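Local coordinates for MobA-like NTP transferase domain-containing protein (Thermus thermophilus, PDB 2DPW), which is of unknown function but probably acts as a nucleotidyltransferase, at residues Ala112-Pro117 / Val208-Leu213; Arg86-Thr91 / Leu148-Lys153. All coordinates share one frame; numbering follows the deposited sequence.

Interaction 1. Residues Ala112-Pro117 / Val208-Leu213; sequences AALVYP and VEARAL
Two parallel strands of the central mixed sheet, 114-117 and 210-213, meet here, Leu114 beside Ala210, Val115 beside Arg211, Tyr116 beside Ala212 and Pro117 beside Leu213. Their axes come within 4.2 Å and diverge by 26°, the twist expected of such neighbours. Backbone hydrogen bonds run alternately in the two directions. Leu114 N donates to Glu209 O, Arg211 N to Leu114 O at 2.9 Å, Tyr116 N to Arg211 O at 2.7 Å, and Leu213 N to Tyr116 O at 3.1 Å. In the GT-A type fold to which the family belongs, such a sheet lies between helices, and each face of this pair meets one. On the face of Val115 and Leu213, the CG1 methyl of Val115 sits 3.9 Å from Leu213 CB, the two side chains running at a slant to each other; CG1 stands opposite the backbone N (chi1 -178°), which carries it over Arg211 O as well. Leu213 continues onto Phe104 and Lys108 of helix 99-108. On the other face, Leu114 CD2 lies 3.9 Å from Ala210 CB and meets Phe156 of helix 153-156, and the ring of Tyr116 leads away from Ala212, its OH hydrogen-bonded to Gly146 O. Ahead of the strands, the extended aliphatic part of Glu209 runs past the Ala112 methyl, CG to CB 3.8 Å. The end of Arg211 leads away from strand 114-117, and its NE forms a salt bridge with Glu199.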
loop_
_atom_site.group_PDB
_atom_site.type_symbol
_atom_site.label_atom_id
_atom_site.label_comp_id
_atom_site.label_asym_id
_atom_site.label_seq_id
_atom_site.Cartn_x
_atom_site.Cartn_y
_atom_site.Cartn_z
ATOM N N ALA A 112 11.630 -11.441 3.248
ATOM C CA ALA A 112 12.068 -10.748 2.028
ATOM C C ALA A 112 12.128 -9.230 2.212
ATOM O O ALA A 112 11.312 -8.646 2.930
ATOM C CB ALA A 112 11.140 -11.092 0.856
ATOM N N ALA A 113 13.103 -8.608 1.554
ATOM C CA ALA A 113 13.312 -7.165 1.613
ATOM C C ALA A 113 12.011 -6.427 1.365
ATOM O O ALA A 113 11.733 -5.383 1.961
ATOM C CB ALA A 113 14.320 -6.753 0.562
ATOM N N LEU A 114 11.210 -6.990 0.477
ATOM C CA LEU A 114 9.959 -6.380 0.116
ATOM C C LEU A 114 8.860 -7.417 -0.039
ATOM O O LEU A 114 9.030 -8.403 -0.751
ATOM C CB LEU A 114 10.160 -5.608 -1.185
ATOM C CG LEU A 114 8.961 -4.888 -1.786
ATOM C CD1 LEU A 114 9.437 -3.704 -2.585
ATOM C CD2 LEU A 114 8.162 -5.855 -2.639
ATOM N N VAL A 115 7.740 -7.195 0.647
ATOM C CA VAL A 115 6.601 -8.092 0.554
ATOM C C VAL A 115 5.345 -7.271 0.274
ATOM O O VAL A 115 5.039 -6.316 0.982
ATOM C CB VAL A 115 6.429 -8.924 1.842
ATOM C CG1 VAL A 115 5.245 -9.892 1.700
ATOM C CG2 VAL A 115 7.706 -9.705 2.109
ATOM N N TYR A 116 4.622 -7.645 -0.775
ATOM C CA TYR A 116 3.415 -6.933 -1.153
ATOM C C TYR A 116 2.155 -7.766 -1.092
ATOM O O TYR A 116 1.928 -8.628 -1.935
ATOM C CB TYR A 116 3.559 -6.396 -2.558
ATOM C CG TYR A 116 2.361 -5.621 -3.005
ATOM C CD1 TYR A 116 1.797 -4.663 -2.174
ATOM C CD2 TYR A 116 1.826 -5.801 -4.272
ATOM C CE1 TYR A 116 0.737 -3.896 -2.592
ATOM C CE2 TYR A 116 0.768 -5.038 -4.709
ATOM C CZ TYR A 116 0.226 -4.086 -3.864
ATOM O OH TYR A 116 -0.822 -3.315 -4.283
ATOM N N PRO A 117 1.308 -7.507 -0.091
ATOM C CA PRO A 117 0.054 -8.256 0.066
ATOM C C PRO A 117 -0.945 -8.058 -1.078
ATOM O O PRO A 117 -1.238 -6.930 -1.473
ATOM C CB PRO A 117 -0.505 -7.771 1.412
ATOM C CG PRO A 117 0.446 -6.797 1.964
ATOM C CD PRO A 117 1.613 -6.631 1.054
ATOM N N VAL A 208 16.623 -6.834 -5.209
ATOM C CA VAL A 208 16.294 -7.313 -3.870
ATOM C C VAL A 208 15.200 -8.381 -3.963
ATOM O O VAL A 208 14.522 -8.487 -4.992
ATOM C CB VAL A 208 15.809 -6.158 -2.986
ATOM C CG1 VAL A 208 16.926 -5.165 -2.791
ATOM C CG2 VAL A 208 14.614 -5.478 -3.625
ATOM N N GLU A 209 15.041 -9.184 -2.910
ATOM C CA GLU A 209 14.004 -10.214 -2.920
ATOM C C GLU A 209 12.650 -9.539 -2.757
ATOM O O GLU A 209 12.444 -8.734 -1.845
ATOM C CB GLU A 209 14.202 -11.236 -1.797
ATOM C CG GLU A 209 13.290 -12.441 -1.971
ATOM C CD GLU A 209 13.599 -13.565 -1.013
ATOM O OE1 GLU A 209 14.705 -13.545 -0.430
ATOM O OE2 GLU A 209 12.740 -14.468 -0.858
ATOM N N ALA A 210 11.728 -9.862 -3.653
ATOM C CA ALA A 210 10.405 -9.258 -3.619
ATOM C C ALA A 210 9.372 -10.347 -3.719
ATOM O O ALA A 210 9.400 -11.144 -4.655
ATOM C CB ALA A 210 10.245 -8.292 -4.779
ATOM N N ARG A 211 8.456 -10.381 -2.758
ATOM C CA ARG A 211 7.422 -11.389 -2.775
ATOM C C ARG A 211 6.052 -10.833 -2.472
ATOM O O ARG A 211 5.930 -9.775 -1.869
ATOM C CB ARG A 211 7.780 -12.506 -1.792
ATOM C CG ARG A 211 8.949 -13.335 -2.277
ATOM C CD ARG A 211 9.167 -14.559 -1.439
ATOM N NE ARG A 211 8.092 -15.536 -1.577
ATOM C CZ ARG A 211 8.063 -16.691 -0.917
ATOM N NH1 ARG A 211 9.058 -16.996 -0.081
ATOM N NH2 ARG A 211 7.048 -17.538 -1.084
ATOM N N ALA A 212 5.020 -11.543 -2.922
ATOM C CA ALA A 212 3.637 -11.137 -2.674
ATOM C C ALA A 212 3.077 -12.002 -1.564
ATOM O O ALA A 212 3.538 -13.121 -1.349
ATOM C CB ALA A 212 2.798 -11.314 -3.919
ATOM N N LEU A 213 2.094 -11.480 -0.848
ATOM C CA LEU A 213 1.465 -12.235 0.224
ATOM C C LEU A 213 -0.025 -12.282 -0.055
ATOM O O LEU A 213 -0.706 -11.251 -0.005
ATOM C CB LEU A 213 1.691 -11.567 1.586
ATOM C CG LEU A 213 1.049 -12.276 2.793
ATOM C CD1 LEU A 213 1.850 -13.503 3.117
ATOM C CD2 LEU A 213 1.003 -11.366 4.022
#

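Interaction 2. Residues Arg86-Thr91 / Leu148-Lys153; sequences RVLVAT and LLLLDK
Arg86 lies across Leu150 at one end of an antiparallel strand pair, 86-91 with 148-152, whose directions differ by 158°. Four backbone hydrogen bonds close two hydrogen-bonded pairs: Val87 and Leu151 exchange N-H and O in both directions, Leu151 N to Val87 O being nearly straight at 177°, and Val89 and Leu149 do the same. Apolar contacts follow the alternation of faces. Leu88 CD1 packs 4.1 Å from Leu148 CB on the face that also holds Ala90, while Val89 CB meets Leu149 CB at 4.1 Å on the reverse. The arginine adds a third kind: its chain bends at chi3 (68°), and Leu150 CD2 rests over the centre of one guanidinium face, 4.0 Å above the plane. NH2 is held by Leu106 O. With an alanine here, the Leu150 methyls would probably lose their flat cover and Leu106 O its guanidinium partner. Asp152 ends the strand as the N-cap of the next helix, its OD2 hydrogen-bonded to Ser154 OG and Leu155 N. Strand 4-8 flanks 86-91 on its far edge, strand 114-120 flanks 148-152, and helix 99-108 packs through Val102 and Val105 against Leu88, Leu148 and Leu150.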
loop_
_atom_site.group_PDB
_atom_site.type_symbol
_atom_site.label_atom_id
_atom_site.label_comp_id
_atom_site.label_asym_id
_atom_site.label_seq_id
_atom_site.Cartn_x
_atom_site.Cartn_y
_atom_site.Cartn_z
ATOM N N ARG A 86 12.080 -3.776 10.015
ATOM C CA ARG A 86 11.071 -4.111 9.016
ATOM C C ARG A 86 9.904 -3.177 9.288
ATOM O O ARG A 86 9.443 -3.080 10.424
ATOM C CB ARG A 86 10.622 -5.560 9.152
ATOM C CG ARG A 86 10.040 -6.117 7.869
ATOM C CD ARG A 86 9.764 -7.621 7.932
ATOM N NE ARG A 86 8.680 -7.939 8.863
ATOM C CZ ARG A 86 8.083 -9.125 8.947
ATOM N NH1 ARG A 86 8.459 -10.120 8.149
ATOM N NH2 ARG A 86 7.108 -9.318 9.828
ATOM N N VAL A 87 9.447 -2.476 8.252
ATOM C CA VAL A 87 8.350 -1.523 8.385
ATOM C C VAL A 87 7.190 -1.758 7.438
ATOM O O VAL A 87 7.372 -2.101 6.270
ATOM C CB VAL A 87 8.841 -0.078 8.178
ATOM C CG1 VAL A 87 7.658 0.896 8.191
ATOM C CG2 VAL A 87 9.833 0.282 9.275
ATOM N N LEU A 88 5.989 -1.559 7.964
ATOM C CA LEU A 88 4.787 -1.723 7.181
ATOM C C LEU A 88 4.308 -0.367 6.704
ATOM O O LEU A 88 4.096 0.555 7.486
ATOM C CB LEU A 88 3.699 -2.399 8.005
ATOM C CG LEU A 88 2.358 -2.551 7.287
ATOM C CD1 LEU A 88 2.542 -3.344 6.002
ATOM C CD2 LEU A 88 1.374 -3.238 8.200
ATOM N N VAL A 89 4.152 -0.247 5.399
ATOM C CA VAL A 89 3.706 1.000 4.836
ATOM C C VAL A 89 2.255 0.883 4.456
ATOM O O VAL A 89 1.793 -0.180 4.045
ATOM C CB VAL A 89 4.508 1.359 3.590
ATOM C CG1 VAL A 89 4.056 2.714 3.059
ATOM C CG2 VAL A 89 5.982 1.366 3.926
ATOM N N ALA A 90 1.544 1.991 4.598
ATOM C CA ALA A 90 0.136 2.035 4.254
ATOM C C ALA A 90 -0.310 3.431 3.865
ATOM O O ALA A 90 0.234 4.433 4.342
ATOM C CB ALA A 90 -0.697 1.545 5.417
ATOM N N THR A 91 -1.295 3.481 2.977
ATOM C CA THR A 91 -1.878 4.745 2.554
ATOM C C THR A 91 -2.979 5.079 3.570
ATOM O O THR A 91 -3.530 4.185 4.214
ATOM C CB THR A 91 -2.506 4.628 1.167
ATOM O OG1 THR A 91 -3.543 3.638 1.194
ATOM C CG2 THR A 91 -1.458 4.246 0.151
ATOM N N LEU A 148 -0.922 -1.746 1.199
ATOM C CA LEU A 148 0.062 -1.980 2.241
ATOM C C LEU A 148 1.318 -2.496 1.582
ATOM O O LEU A 148 1.257 -3.186 0.568
ATOM C CB LEU A 148 -0.422 -3.046 3.232
ATOM C CG LEU A 148 -1.655 -2.856 4.123
ATOM C CD1 LEU A 148 -1.758 -4.093 4.994
ATOM C CD2 LEU A 148 -1.562 -1.596 5.001
ATOM N N LEU A 149 2.454 -2.155 2.171
ATOM C CA LEU A 149 3.738 -2.614 1.671
ATOM C C LEU A 149 4.670 -2.826 2.853
ATOM O O LEU A 149 4.956 -1.899 3.615
ATOM C CB LEU A 149 4.358 -1.603 0.714
ATOM C CG LEU A 149 5.599 -2.109 -0.025
ATOM C CD1 LEU A 149 5.215 -3.191 -1.027
ATOM C CD2 LEU A 149 6.249 -0.947 -0.736
ATOM N N LEU A 150 5.138 -4.058 2.993
ATOM C CA LEU A 150 6.027 -4.447 4.073
ATOM C C LEU A 150 7.498 -4.380 3.615
ATOM O O LEU A 150 7.919 -5.109 2.710
ATOM C CB LEU A 150 5.648 -5.861 4.518
ATOM C CG LEU A 150 6.359 -6.437 5.737
ATOM C CD1 LEU A 150 6.384 -5.428 6.878
ATOM C CD2 LEU A 150 5.645 -7.707 6.146
ATOM N N LEU A 151 8.284 -3.510 4.244
ATOM C CA LEU A 151 9.682 -3.353 3.844
ATOM C C LEU A 151 10.731 -3.582 4.900
ATOM O O LEU A 151 10.533 -3.309 6.083
ATOM C CB LEU A 151 9.955 -1.945 3.315
ATOM C CG LEU A 151 9.122 -1.308 2.217
ATOM C CD1 LEU A 151 9.614 0.109 2.061
ATOM C CD2 LEU A 151 9.217 -2.109 0.903
ATOM N N ASP A 152 11.874 -4.069 4.442
ATOM C CA ASP A 152 13.006 -4.244 5.316
ATOM C C ASP A 152 13.837 -3.029 4.917
ATOM O O ASP A 152 14.584 -3.082 3.940
ATOM C CB ASP A 152 13.758 -5.511 4.981
ATOM C CG ASP A 152 14.863 -5.767 5.948
ATOM O OD1 ASP A 152 14.568 -6.259 7.057
ATOM O OD2 ASP A 152 16.024 -5.445 5.621
ATOM N N LYS A 153 13.650 -1.928 5.648
ATOM C CA LYS A 153 14.345 -0.660 5.393
ATOM C C LYS A 153 15.766 -0.911 4.909
ATOM O O LYS A 153 16.154 -0.468 3.822
ATOM C CB LYS A 153 14.441 0.195 6.657
ATOM C CG LYS A 153 15.335 1.417 6.446
ATOM C CD LYS A 153 15.412 2.321 7.656
ATOM C CE LYS A 153 16.277 3.530 7.356
ATOM N NZ LYS A 153 16.492 4.400 8.531
#

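How the interactions relate
Interactions 1 and 2 belong to one mixed sheet, their centres about 10 Å apart. Strand 114-120 of interaction 1 adjoins strand 148-152 of interaction 2, so four strands lie in the order 86-91, 148-152, 114-120, 210-214. The join is direct: Ala113 O and Asp152 N are 2.8 Å apart and Val115 N and Leu150 O 2.9 Å, both probable hydrogen bonds. Along the chain the segments alternate, 86-91, 112-117, 148-153, 208-213, so each contact brackets one segment of the other. Helix 99-108, which links the first two strands, touches side chains of both contacts on one face, tying distant parts of the chain into a single core.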